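Local coordinates for arginyl-trna synthetase (Thermus thermophilus, PDB 1IQ0), which probably catalyses the ATP-dependent attachment of L-arginine to its cognate tRNA, releasing AMP and diphosphate, at residues A[240-243]-A[244-247]; A[528-531]-A[532-536]. One frame throughout, in Å; residues are numbered along the deposited sequence.

Each contact is local: contact 1 runs along the short helix 240-245 and into the turn that ends it, contact 2 along consecutive turns of helix 525-544. Contact 1 comes first along the chain, just after strand 236-239 of the mixed sheet in the class I catalytic domain. Contact 2 lies in the range of the DALR anticodon-binding domain. Their centres are 44 Å apart, on opposite sides of the chain's centre, and their nearest atoms about 31 Å apart, so they do not touch. One therefore belongs to the catalytic part of the monomer and the other to the helical part, where the tRNA anticodon is probably read.

Contact 1. Residues A[240-243]-A[244-247]; sequences ESDI and VRAG
Arg-245 reaches back along its own helix to Asp-242, three residues earlier, and its side chain can be traced outward. Its CB rests 3.7 Å from Ser-241 O, the carbonyl oxygen that also accepts the backbone hydrogen bond of Arg-245 N at 3.1 Å. CG and CD run on extended, and a bend at chi3 (-40°) then turns the guanidinium back over the preceding turn. There NH1 hydrogen-bonds to Asp-242 OD2 as part of a salt bridge; the refined separation of 2.5 Å is shorter than usual and its exact value is doubtful. The acceptor lies close to the guanidinium plane and uses its anti lone pair. NH2 adds a weak, poorly angled bond to the same OD2 at 2.9 Å, so the one oxygen accepts from both terminal nitrogens. The two side chains lie alongside each other, carboxylate and guanidinium planes turned 55° apart, while Ser-241 O sits over one face of the guanidinium, offset toward its rim. Asp-242 OD1 faces a second set of partners, a salt bridge to Arg-213 and a hydrogen bond to Ser-335, which together fix the rotation of the carboxylate. Replacing Asp-242 with an alanine would probably leave both Arg-245 and Arg-213 without this counter-charge and the Arg-245 guanidinium free to swing. The helix follows strand 236-239 of the Rossmann-type catalytic domain and closes in a Schellman motif at Gly-247, whose positive phi of 60° favours glycine. Gly-247 N bonds to Val-244 O at 2.9 Å, and the same glycine is the N-cap of helix 248-256. At the other end of the segment, Glu-240 OE2 passes 3.8 Å from Val-244 CG2, the two side chains crossing at a slant. That carboxylate has its main polar partners outside the turn, OE1 bonding to Tyr-148 OH and OE2 pairing with Lys-304.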
ATOM      1  N   GLU A 240     -13.717 -17.928   6.673  1.00 15.09           N
ATOM      2  CA  GLU A 240     -13.126 -19.225   6.959  1.00 19.12           C
ATOM      3  C   GLU A 240     -14.171 -20.348   6.858  1.00 24.68           C
ATOM      4  O   GLU A 240     -13.893 -21.408   6.289  1.00 24.21           O
ATOM      5  CB  GLU A 240     -12.497 -19.210   8.359  1.00 14.97           C
ATOM      6  CG  GLU A 240     -11.882 -20.540   8.795  1.00 16.68           C
ATOM      7  CD  GLU A 240     -10.773 -21.014   7.866  1.00 23.56           C
ATOM      8  OE1 GLU A 240     -10.017 -20.171   7.343  1.00 23.31           O
ATOM      9  OE2 GLU A 240     -10.644 -22.232   7.669  1.00 19.09           O
ATOM     10  N   SER A 241     -15.368 -20.131   7.405  1.00 17.38           N
ATOM     11  CA  SER A 241     -16.408 -21.164   7.333  1.00 16.29           C
ATOM     12  C   SER A 241     -16.781 -21.507   5.890  1.00 17.07           C
ATOM     13  O   SER A 241     -17.147 -22.647   5.598  1.00 16.84           O
ATOM     14  CB  SER A 241     -17.661 -20.754   8.126  1.00 18.57           C
ATOM     15  OG  SER A 241     -18.195 -19.524   7.686  1.00 20.45           O
ATOM     16  N   ASP A 242     -16.703 -20.533   4.985  1.00 19.99           N
ATOM     17  CA  ASP A 242     -16.996 -20.806   3.573  1.00 21.49           C
ATOM     18  C   ASP A 242     -15.812 -21.559   2.958  1.00 22.74           C
ATOM     19  O   ASP A 242     -15.991 -22.395   2.073  1.00 22.00           O
ATOM     20  CB  ASP A 242     -17.246 -19.507   2.803  1.00 13.59           C
ATOM     21  CG  ASP A 242     -18.572 -18.864   3.174  1.00 17.05           C
ATOM     22  OD1 ASP A 242     -18.637 -17.617   3.266  1.00 17.02           O
ATOM     23  OD2 ASP A 242     -19.548 -19.611   3.370  1.00 16.29           O
ATOM     24  N   ILE A 243     -14.603 -21.261   3.428  1.00 18.71           N
ATOM     25  CA  ILE A 243     -13.412 -21.948   2.930  1.00 19.32           C
ATOM     26  C   ILE A 243     -13.513 -23.436   3.302  1.00 20.51           C
ATOM     27  O   ILE A 243     -13.112 -24.309   2.533  1.00 20.03           O
ATOM     28  CB  ILE A 243     -12.113 -21.336   3.531  1.00 17.15           C
ATOM     29  CG1 ILE A 243     -11.784 -20.020   2.817  1.00 14.32           C
ATOM     30  CG2 ILE A 243     -10.957 -22.329   3.423  1.00 15.77           C
ATOM     31  CD1 ILE A 243     -10.494 -19.328   3.312  1.00 13.43           C
ATOM     32  N   VAL A 244     -14.059 -23.715   4.482  1.00 15.63           N
ATOM     33  CA  VAL A 244     -14.231 -25.092   4.940  1.00 16.13           C
ATOM     34  C   VAL A 244     -15.281 -25.807   4.078  1.00 16.20           C
ATOM     35  O   VAL A 244     -15.052 -26.926   3.613  1.00 18.92           O
ATOM     36  CB  VAL A 244     -14.662 -25.134   6.440  1.00 23.04           C
ATOM     37  CG1 VAL A 244     -15.089 -26.565   6.843  1.00 20.41           C
ATOM     38  CG2 VAL A 244     -13.498 -24.673   7.325  1.00 23.26           C
ATOM     39  N   ARG A 245     -16.418 -25.154   3.851  1.00 26.02           N
ATOM     40  CA  ARG A 245     -17.482 -25.738   3.038  1.00 29.03           C
ATOM     41  C   ARG A 245     -17.006 -26.010   1.611  1.00 30.43           C
ATOM     42  O   ARG A 245     -17.404 -27.001   0.994  1.00 30.10           O
ATOM     43  CB  ARG A 245     -18.709 -24.809   2.990  1.00 22.04           C
ATOM     44  CG  ARG A 245     -19.964 -25.468   2.385  1.00 27.49           C
ATOM     45  CD  ARG A 245     -21.181 -24.534   2.329  1.00 29.24           C
ATOM     46  NE  ARG A 245     -21.291 -23.702   3.528  1.00 35.92           N
ATOM     47  CZ  ARG A 245     -20.701 -22.514   3.673  1.00 40.97           C
ATOM     48  NH1 ARG A 245     -19.962 -22.010   2.684  1.00 42.73           N
ATOM     49  NH2 ARG A 245     -20.831 -21.835   4.810  1.00 32.36           N
ATOM     50  N   ALA A 246     -16.157 -25.127   1.094  1.00 22.85           N
ATOM     51  CA  ALA A 246     -15.621 -25.256  -0.261  1.00 19.94           C
ATOM     52  C   ALA A 246     -14.645 -26.420  -0.366  1.00 19.29           C
ATOM     53  O   ALA A 246     -14.236 -26.790  -1.461  1.00 21.92           O
ATOM     54  CB  ALA A 246     -14.925 -23.962  -0.670  1.00 18.79           C
ATOM     55  N   GLY A 247     -14.275 -26.994   0.775  1.00 15.57           N
ATOM     56  CA  GLY A 247     -13.341 -28.110   0.788  1.00 18.33           C
ATOM     57  C   GLY A 247     -11.971 -27.799   0.194  1.00 23.86           C
ATOM     58  O   GLY A 247     -11.315 -28.697  -0.334  1.00 23.64           O
TER

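Contact 2. Residues A[528-531]-A[532-536]; sequences LAQY and LLDLA
Leu-528, Ala-529, Gln-530 and Tyr-531 accept regular i to i+4 backbone hydrogen bonds from Leu-532, Leu-533, Asp-534 and Leu-535, the shortest being Leu-535 N to Tyr-531 O at 2.8 Å. Tyr-531 and Leu-535 extend side by side in the same direction. With chi1 at 169° the tyrosine ring swings to the side opposite its own amide nitrogen, which brings one ring face, toward its rim, to Leu-535 CB. Leu-535 CD2 reaches 3.9 Å from Tyr-531 CE2. The same methyl comes 3.6 Å from Tyr-531 OH, whose hydrogen bond goes to Asp-508 O. Helix 525-544 belongs to the largely helical DALR anticodon-binding domain, where Leu-532 and Leu-535 face helix 562-583 and Leu-533 and Ala-536 face helix 470-487. Leu-532 CD2 also meets Tyr-531 CD2 at 4.0 Å, its side chain crossing that of the tyrosine at about a right angle. One turn back, Leu-528 CD2 packs 3.9 Å from Leu-532 CG. On the exposed side of the helix, Gln-530 bends at chi2 (55°) to bring NE2 within 3.0 Å of Asp-534 OD1, a weak hydrogen bond with amide and carboxylate planes 48° apart.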
ATOM      1  N   LEU A 528       6.361   6.942  -2.787  1.00 19.33           N
ATOM      2  CA  LEU A 528       5.448   7.955  -3.300  1.00 20.49           C
ATOM      3  C   LEU A 528       5.274   9.016  -2.222  1.00 20.12           C
ATOM      4  O   LEU A 528       5.262  10.211  -2.506  1.00 21.42           O
ATOM      5  CB  LEU A 528       4.082   7.349  -3.620  1.00 24.65           C
ATOM      6  CG  LEU A 528       3.205   8.034  -4.679  1.00 27.41           C
ATOM      7  CD1 LEU A 528       1.757   7.910  -4.254  1.00 22.84           C
ATOM      8  CD2 LEU A 528       3.577   9.494  -4.867  1.00 23.49           C
ATOM      9  N   ALA A 529       5.133   8.560  -0.982  1.00 19.27           N
ATOM     10  CA  ALA A 529       4.959   9.455   0.146  1.00 22.85           C
ATOM     11  C   ALA A 529       6.130  10.421   0.211  1.00 24.24           C
ATOM     12  O   ALA A 529       5.939  11.623   0.354  1.00 24.78           O
ATOM     13  CB  ALA A 529       4.863   8.652   1.444  1.00 20.44           C
ATOM     14  N   GLN A 530       7.342   9.888   0.094  1.00 21.25           N
ATOM     15  CA  GLN A 530       8.539  10.712   0.147  1.00 22.49           C
ATOM     16  C   GLN A 530       8.574  11.688  -1.034  1.00 20.56           C
ATOM     17  O   GLN A 530       8.962  12.840  -0.876  1.00 20.42           O
ATOM     18  CB  GLN A 530       9.789   9.830   0.150  1.00 26.69           C
ATOM     19  CG  GLN A 530      11.101  10.593   0.292  1.00 34.46           C
ATOM     20  CD  GLN A 530      11.125  11.491   1.520  1.00 39.32           C
ATOM     21  OE1 GLN A 530      10.894  11.036   2.646  1.00 41.19           O
ATOM     22  NE2 GLN A 530      11.402  12.776   1.307  1.00 39.36           N
ATOM     23  N   TYR A 531       8.167  11.234  -2.215  1.00 15.98           N
ATOM     24  CA  TYR A 531       8.148  12.125  -3.370  1.00 16.07           C
ATOM     25  C   TYR A 531       7.217  13.312  -3.112  1.00 19.60           C
ATOM     26  O   TYR A 531       7.520  14.445  -3.493  1.00 20.50           O
ATOM     27  CB  TYR A 531       7.653  11.408  -4.631  1.00 18.59           C
ATOM     28  CG  TYR A 531       7.371  12.381  -5.758  1.00 16.99           C
ATOM     29  CD1 TYR A 531       8.417  12.997  -6.453  1.00 18.02           C
ATOM     30  CD2 TYR A 531       6.062  12.748  -6.084  1.00 17.49           C
ATOM     31  CE1 TYR A 531       8.165  13.960  -7.444  1.00 16.57           C
ATOM     32  CE2 TYR A 531       5.800  13.712  -7.074  1.00 22.09           C
ATOM     33  CZ  TYR A 531       6.861  14.312  -7.747  1.00 20.87           C
ATOM     34  OH  TYR A 531       6.623  15.266  -8.717  1.00 18.80           O
ATOM     35  N   LEU A 532       6.078  13.045  -2.482  1.00 18.06           N
ATOM     36  CA  LEU A 532       5.112  14.100  -2.205  1.00 18.18           C
ATOM     37  C   LEU A 532       5.659  15.128  -1.221  1.00 19.49           C
ATOM     38  O   LEU A 532       5.361  16.313  -1.334  1.00 17.85           O
ATOM     39  CB  LEU A 532       3.802  13.503  -1.687  1.00 24.16           C
ATOM     40  CG  LEU A 532       3.029  12.658  -2.712  1.00 22.46           C
ATOM     41  CD1 LEU A 532       1.726  12.171  -2.084  1.00 25.16           C
ATOM     42  CD2 LEU A 532       2.735  13.483  -3.964  1.00 20.20           C
ATOM     43  N   LEU A 533       6.456  14.675  -0.257  1.00 21.84           N
ATOM     44  CA  LEU A 533       7.063  15.586   0.704  1.00 24.06           C
ATOM     45  C   LEU A 533       8.028  16.488  -0.060  1.00 27.20           C
ATOM     46  O   LEU A 533       8.028  17.707   0.124  1.00 28.89           O
ATOM     47  CB  LEU A 533       7.832  14.813   1.782  1.00 20.65           C
ATOM     48  CG  LEU A 533       6.991  14.209   2.911  1.00 25.29           C
ATOM     49  CD1 LEU A 533       7.880  13.428   3.873  1.00 22.09           C
ATOM     50  CD2 LEU A 533       6.277  15.329   3.655  1.00 23.73           C
ATOM     51  N   ASP A 534       8.844  15.881  -0.921  1.00 26.13           N
ATOM     52  CA  ASP A 534       9.806  16.634  -1.714  1.00 24.75           C
ATOM     53  C   ASP A 534       9.129  17.637  -2.651  1.00 24.24           C
ATOM     54  O   ASP A 534       9.593  18.765  -2.799  1.00 24.52           O
ATOM     55  CB  ASP A 534      10.684  15.687  -2.538  1.00 27.71           C
ATOM     56  CG  ASP A 534      11.546  14.777  -1.672  1.00 30.33           C
ATOM     57  OD1 ASP A 534      11.852  15.153  -0.521  1.00 34.79           O
ATOM     58  OD2 ASP A 534      11.940  13.694  -2.146  1.00 34.21           O
ATOM     59  N   LEU A 535       8.035  17.228  -3.287  1.00 18.21           N
ATOM     60  CA  LEU A 535       7.342  18.116  -4.206  1.00 20.48           C
ATOM     61  C   LEU A 535       6.699  19.273  -3.445  1.00 21.63           C
ATOM     62  O   LEU A 535       6.731  20.418  -3.899  1.00 21.09           O
ATOM     63  CB  LEU A 535       6.278  17.359  -4.999  1.00 11.71           C
ATOM     64  CG  LEU A 535       5.584  18.209  -6.075  1.00 14.67           C
ATOM     65  CD1 LEU A 535       6.626  18.729  -7.094  1.00 14.23           C
ATOM     66  CD2 LEU A 535       4.525  17.377  -6.773  1.00 13.85           C
ATOM     67  N   ALA A 536       6.122  18.972  -2.287  1.00 23.01           N
ATOM     68  CA  ALA A 536       5.492  20.001  -1.481  1.00 22.33           C
ATOM     69  C   ALA A 536       6.559  20.983  -0.999  1.00 23.23           C
ATOM     70  O   ALA A 536       6.307  22.188  -0.910  1.00 22.62           O
ATOM     71  CB  ALA A 536       4.764  19.376  -0.301  1.00 10.75           C
TER